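Local coordinates for oxidoreductase, NAD-binding/iron-sulfur cluster-binding protein (Nitratireductor pacificus pht-3B, PDB 6ZXU) that acts as a catabolic reductive dehalogenase, carrying a cobalamin and two [4Fe-4S] clusters that probably feed it electrons, at residues A170-R175 / G231-V236; S439-I444 / T576-T581. One frame throughout, in Å; residues are numbered along the deposited sequence.

Interaction 1 of 2, residues A170-R175 / G231-V236; sequences ARTDMR and GFRLGV
Asp173 and Arg233 form a side-on salt bridge between helix 168-190 and strand 232-239. Two nitrogens of Arg233 each take one carboxylate oxygen. Arg233 NE donates to Asp173 OD1 at 2.9 Å, and the bond is almost straight, with an N-H...O angle of 177°. This oxygen lies in the guanidinium plane. Arg233 NH2 donates to Asp173 OD2 at 3.0 Å and meets its syn lone pair, but the bond is more bent. The carboxylate and guanidinium planes stand 54° apart. NE meets OD1 from above the carboxylate plane, while OD2 lies tilted out of the guanidinium plane at NH2, which goes with the more bent bond. Arg233 bends at both chi2 and chi3 (each -71°), which folds the chain back and brings the NE side of the group to the aspartate.

Thr172 packs beside the root of the same arginine. Thr172 CG2 lies 3.7 Å from Arg233 CG and touches CB as well. The hydroxyl faces elsewhere: Thr172 OG1 bonds to the backbone O of Asn168 and accepts from Arg171 NH1 at 2.9 Å. A water donates to Asp173 OD1 at 2.8 Å and also to Leu234 O, giving a second link from the helix to the strand.

Arg233 NH1 turns to Glu63 and to the carbonyl of Pro62. The two carboxylates probably balance the buried positive charge, and bonds at NE, NH2 and NH1 hold the guanidinium against rotation. Salt bridge and Thr172 packing together tie helix 168-190 to the antiparallel sheet.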
loop_
_atom_site.group_PDB
_atom_site.type_symbol
_atom_site.label_atom_id
_atom_site.label_comp_id
_atom_site.label_asym_id
_atom_site.label_seq_id
_atom_site.Cartn_x
_atom_site.Cartn_y
_atom_site.Cartn_z
ATOM N N ALA A 170 11.473 10.354 -15.681
ATOM C CA ALA A 170 10.160 10.997 -15.363
ATOM C C ALA A 170 9.283 10.182 -14.397
ATOM O O ALA A 170 8.712 10.705 -13.477
ATOM C CB ALA A 170 9.389 11.257 -16.649
ATOM N N ARG A 171 9.236 8.871 -14.599
ATOM C CA ARG A 171 8.611 7.947 -13.655
ATOM C C ARG A 171 9.241 8.079 -12.253
ATOM O O ARG A 171 8.558 8.213 -11.256
ATOM C CB ARG A 171 8.748 6.525 -14.199
ATOM C CG ARG A 171 8.306 5.363 -13.299
ATOM C CD ARG A 171 9.527 4.859 -12.579
ATOM N NE ARG A 171 9.410 3.622 -11.838
ATOM C CZ ARG A 171 10.181 3.340 -10.811
ATOM N NH1 ARG A 171 11.164 4.148 -10.449
ATOM N NH2 ARG A 171 10.045 2.193 -10.190
ATOM N N THR A 172 10.547 8.028 -12.197
ATOM C CA THR A 172 11.227 8.124 -10.923
ATOM C C THR A 172 11.156 9.553 -10.342
ATOM O O THR A 172 10.983 9.711 -9.132
ATOM C CB THR A 172 12.635 7.619 -11.089
ATOM O OG1 THR A 172 12.618 6.329 -11.740
ATOM C CG2 THR A 172 13.310 7.525 -9.745
ATOM N N ASP A 173 11.237 10.575 -11.171
ATOM C CA ASP A 173 10.916 11.937 -10.675
ATOM C C ASP A 173 9.548 12.046 -10.037
ATOM O O ASP A 173 9.372 12.716 -9.008
ATOM C CB ASP A 173 11.070 13.004 -11.781
ATOM C CG ASP A 173 12.510 13.423 -12.020
ATOM O OD1 ASP A 173 13.431 13.107 -11.193
ATOM O OD2 ASP A 173 12.755 14.051 -13.064
ATOM N N MET A 174 8.542 11.474 -10.681
ATOM C CA MET A 174 7.178 11.472 -10.084
ATOM C C MET A 174 7.162 10.912 -8.660
ATOM O O MET A 174 6.556 11.476 -7.734
ATOM C CB MET A 174 6.212 10.649 -10.994
ATOM C CG MET A 174 4.808 10.581 -10.463
ATOM S SD MET A 174 3.797 9.330 -11.365
ATOM C CE MET A 174 4.732 7.793 -11.001
ATOM N N ARG A 175 7.783 9.771 -8.478
ATOM C CA ARG A 175 7.857 9.158 -7.164
ATOM C C ARG A 175 8.643 10.057 -6.205
ATOM O O ARG A 175 8.276 10.164 -5.069
ATOM C CB ARG A 175 8.472 7.766 -7.321
ATOM C CG ARG A 175 8.600 6.971 -6.056
ATOM C CD ARG A 175 7.309 6.654 -5.357
ATOM N NE ARG A 175 6.220 6.314 -6.315
ATOM C CZ ARG A 175 6.115 5.153 -6.965
ATOM N NH1 ARG A 175 7.055 4.197 -6.815
ATOM N NH2 ARG A 175 5.090 4.943 -7.839
ATOM N N GLY A 231 20.415 3.256 -11.923
ATOM C CA GLY A 231 20.155 4.653 -11.968
ATOM C C GLY A 231 19.120 5.028 -10.955
ATOM O O GLY A 231 18.530 4.175 -10.298
ATOM N N PHE A 232 18.945 6.329 -10.752
ATOM C CA PHE A 232 18.124 6.836 -9.701
ATOM C C PHE A 232 17.822 8.342 -9.991
ATOM O O PHE A 232 18.456 8.948 -10.844
ATOM C CB PHE A 232 18.806 6.695 -8.333
ATOM C CG PHE A 232 20.074 7.484 -8.221
ATOM C CD1 PHE A 232 21.264 6.947 -8.652
ATOM C CD2 PHE A 232 20.060 8.776 -7.765
ATOM C CE1 PHE A 232 22.441 7.685 -8.584
ATOM C CE2 PHE A 232 21.252 9.516 -7.668
ATOM C CZ PHE A 232 22.419 8.974 -8.073
ATOM N N ARG A 233 16.858 8.884 -9.245
ATOM C CA ARG A 233 16.564 10.281 -9.191
ATOM C C ARG A 233 16.452 10.708 -7.768
ATOM O O ARG A 233 16.302 9.859 -6.877
ATOM C CB ARG A 233 15.290 10.646 -9.991
ATOM C CG ARG A 233 15.314 10.151 -11.404
ATOM C CD ARG A 233 16.295 10.893 -12.332
ATOM N NE ARG A 233 15.791 12.233 -12.593
ATOM C CZ ARG A 233 16.313 13.103 -13.451
ATOM N NH1 ARG A 233 17.352 12.827 -14.198
ATOM N NH2 ARG A 233 15.700 14.260 -13.600
ATOM N N LEU A 234 16.556 12.041 -7.541
ATOM C CA LEU A 234 16.618 12.637 -6.197
ATOM C C LEU A 234 15.440 13.493 -5.805
ATOM O O LEU A 234 14.836 14.131 -6.642
ATOM C CB LEU A 234 17.838 13.541 -6.076
ATOM C CG LEU A 234 19.175 12.856 -6.309
ATOM C CD1 LEU A 234 20.259 13.930 -6.555
ATOM C CD2 LEU A 234 19.518 11.999 -5.094
ATOM N N GLY A 235 15.106 13.459 -4.515
ATOM C CA GLY A 235 14.216 14.403 -3.902
ATOM C C GLY A 235 14.922 14.936 -2.651
ATOM O O GLY A 235 15.779 14.277 -2.080
ATOM N N VAL A 236 14.542 16.135 -2.232
ATOM C CA VAL A 236 15.101 16.838 -1.055
ATOM C C VAL A 236 13.969 17.515 -0.310
ATOM O O VAL A 236 13.010 18.027 -0.894
ATOM C CB VAL A 236 16.148 17.882 -1.463
ATOM C CG1 VAL A 236 16.569 18.680 -0.253
ATOM C CG2 VAL A 236 17.337 17.217 -2.147
HETATM O O HOH W 1 14.640 14.694 -9.220
#

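Interaction 2 of 2, residues S439-I444 / T576-T581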
loop_
_atom_site.group_PDB
_atom_site.type_symbol
_atom_site.label_atom_id
_atom_site.label_comp_id
_atom_site.label_asym_id
_atom_site.label_seq_id
_atom_site.Cartn_x
_atom_site.Cartn_y
_atom_site.Cartn_z
ATOM N N SER A 439 0.927 -1.828 17.416
ATOM C CA SER A 439 -0.153 -2.558 18.055
ATOM C C SER A 439 -1.202 -3.047 16.982
ATOM O O SER A 439 -1.991 -3.936 17.246
ATOM C CB SER A 439 -0.872 -1.648 19.078
ATOM O OG SER A 439 -1.865 -2.396 19.745
ATOM N N GLY A 440 -1.205 -2.410 15.819
ATOM C CA GLY A 440 -2.290 -2.565 14.865
ATOM C C GLY A 440 -3.369 -1.536 14.926
ATOM O O GLY A 440 -3.920 -1.175 13.884
ATOM N N ASP A 441 -3.674 -1.039 16.154
ATOM C CA ASP A 441 -4.629 0.054 16.348
ATOM C C ASP A 441 -4.008 1.271 17.085
ATOM O O ASP A 441 -4.700 1.989 17.804
ATOM C CB ASP A 441 -5.805 -0.447 17.079
ATOM C CG ASP A 441 -5.403 -1.145 18.403
ATOM O OD1 ASP A 441 -4.184 -1.349 18.657
ATOM O OD2 ASP A 441 -6.318 -1.558 19.125
ATOM N N ASP A 442 -2.732 1.560 16.840
ATOM C CA ASP A 442 -2.103 2.725 17.446
ATOM C C ASP A 442 -1.995 3.856 16.503
ATOM O O ASP A 442 -2.763 3.926 15.555
ATOM C CB ASP A 442 -0.747 2.312 18.048
ATOM C CG ASP A 442 0.251 1.752 16.996
ATOM O OD1 ASP A 442 0.150 2.111 15.813
ATOM O OD2 ASP A 442 1.175 0.982 17.392
ATOM N N TRP A 443 -1.050 4.782 16.719
ATOM C CA TRP A 443 -0.993 6.056 15.990
ATOM C C TRP A 443 -0.533 5.970 14.569
ATOM O O TRP A 443 -0.782 6.875 13.798
ATOM C CB TRP A 443 -0.197 7.168 16.814
ATOM C CG TRP A 443 -0.938 7.391 18.049
ATOM C CD1 TRP A 443 -0.678 6.893 19.281
ATOM C CD2 TRP A 443 -2.210 8.049 18.134
ATOM N NE1 TRP A 443 -1.704 7.239 20.132
ATOM C CE2 TRP A 443 -2.663 7.917 19.444
ATOM C CE3 TRP A 443 -2.978 8.757 17.245
ATOM C CZ2 TRP A 443 -3.902 8.479 19.875
ATOM C CZ3 TRP A 443 -4.194 9.325 17.658
ATOM C CH2 TRP A 443 -4.638 9.177 18.967
ATOM N N ILE A 444 0.060 4.863 14.175
ATOM C CA ILE A 444 0.554 4.725 12.797
ATOM C C ILE A 444 -0.410 3.941 11.872
ATOM O O ILE A 444 -0.169 3.810 10.698
ATOM C CB ILE A 444 1.954 4.113 12.813
ATOM C CG1 ILE A 444 2.756 4.451 11.525
ATOM C CG2 ILE A 444 1.925 2.600 12.998
ATOM C CD1 ILE A 444 2.908 5.921 11.322
ATOM N N THR A 576 -16.551 -0.996 12.174
ATOM C CA THR A 576 -16.621 0.421 11.830
ATOM C C THR A 576 -16.546 1.342 13.052
ATOM O O THR A 576 -15.793 2.332 13.093
ATOM C CB THR A 576 -17.929 0.756 11.023
ATOM O OG1 THR A 576 -17.945 -0.035 9.854
ATOM C CG2 THR A 576 -17.920 2.206 10.582
ATOM N N LYS A 577 -17.335 1.023 14.087
ATOM C CA LYS A 577 -17.377 1.873 15.262
ATOM C C LYS A 577 -16.006 1.905 15.944
ATOM O O LYS A 577 -15.536 2.984 16.345
ATOM C CB LYS A 577 -18.434 1.362 16.229
ATOM C CG LYS A 577 -19.807 1.826 15.811
ATOM C CD LYS A 577 -20.916 1.177 16.652
ATOM C CE LYS A 577 -22.208 1.997 16.518
ATOM N NZ LYS A 577 -23.384 1.131 16.767
ATOM N N TYR A 578 -15.325 0.765 16.068
ATOM C CA TYR A 578 -13.996 0.765 16.659
ATOM C C TYR A 578 -13.008 1.607 15.837
ATOM O O TYR A 578 -12.351 2.500 16.363
ATOM C CB TYR A 578 -13.468 -0.663 16.897
ATOM C CG TYR A 578 -12.159 -0.682 17.639
ATOM C CD1 TYR A 578 -12.111 -0.458 19.004
ATOM C CD2 TYR A 578 -10.951 -0.838 16.973
ATOM C CE1 TYR A 578 -10.895 -0.418 19.696
ATOM C CE2 TYR A 578 -9.751 -0.823 17.661
ATOM C CZ TYR A 578 -9.723 -0.620 19.038
ATOM O OH TYR A 578 -8.523 -0.591 19.716
ATOM N N ARG A 579 -12.921 1.373 14.558
ATOM C CA ARG A 579 -11.968 2.097 13.756
ATOM C C ARG A 579 -12.217 3.626 13.737
ATOM O O ARG A 579 -11.274 4.418 13.837
ATOM C CB ARG A 579 -11.966 1.553 12.325
ATOM C CG ARG A 579 -11.519 0.124 12.192
ATOM C CD ARG A 579 -11.274 -0.352 10.742
ATOM N NE ARG A 579 -10.081 0.230 10.203
ATOM C CZ ARG A 579 -9.950 0.745 9.021
ATOM N NH1 ARG A 579 -8.779 1.201 8.638
ATOM N NH2 ARG A 579 -10.950 0.728 8.187
ATOM N N VAL A 580 -13.486 4.045 13.589
ATOM C CA VAL A 580 -13.841 5.459 13.474
ATOM C C VAL A 580 -13.652 6.173 14.823
ATOM O O VAL A 580 -13.190 7.302 14.866
ATOM C CB VAL A 580 -15.265 5.631 12.972
ATOM C CG1 VAL A 580 -15.760 7.061 13.069
ATOM C CG2 VAL A 580 -15.305 5.175 11.484
ATOM N N THR A 581 -14.041 5.502 15.894
ATOM C CA THR A 581 -14.163 6.166 17.196
ATOM C C THR A 581 -13.147 5.810 18.308
ATOM O O THR A 581 -13.107 6.489 19.299
ATOM C CB THR A 581 -15.578 6.029 17.836
ATOM O OG1 THR A 581 -15.728 4.743 18.373
ATOM C CG2 THR A 581 -16.708 6.300 16.866
#
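Tyr578 reaches from helix 572-581 to Asp441 in the loop before helix 445-469. Along the helix segment, Thr576 comes first; it touches the cobalamin. Lys577 follows. Tyr578 makes the contact. Its CG is anti to the backbone N (chi1 -174°), which extends the ring toward the loop. Tyr578 OH donates to Asp441 OD2 in a very short bond of 2.5 Å, with the carboxylate oxygen at the ring edge. The carboxylate and ring planes are 38° apart.

Ser439 OG donates to Asp441 OD1 at 2.8 Å, nearly in line with the C-O bond. Arg661 makes a salt bridge to Asp441 OD2 and also bonds to Tyr578 OH. Replacing Asp441 by an alanine is likely to leave Tyr578 OH and Ser439 OG without this acceptor and Arg661 without its carboxylate. Tyr578 also touches an iron-sulfur cluster. Next, Arg579 touches the same cluster and the cobalamin, and its NE bonds to Cys588 O. Last, Thr581 N and Thr581 OG1 both donate to Lys577 O, from opposite faces. The 439-444 loop thus braces a helix of a ferredoxin-type 4Fe-4S dicluster domain, beside the cobalamin pocket.

From the N terminus, interaction 1 comes first. It closes a loop of 55 residues between helix 168-190 and strand 232-239, a strand of the first four-stranded antiparallel sheet. The chain then enters the second such sheet. Its strands 394-399 and 422-429 precede the loop at 439-444. Interaction 2 closes a longer span of 131 residues, from that loop to helix 572-581 of the iron-sulfur region, and strands 474-477 and 514-521 fall within it. One span ends before the other begins, so they neither nest nor cross. The centres of interactions 1 and 2 are 33 Å apart. Interaction 1 lies far from the cobalamin and the clusters; interaction 2 sits close to them.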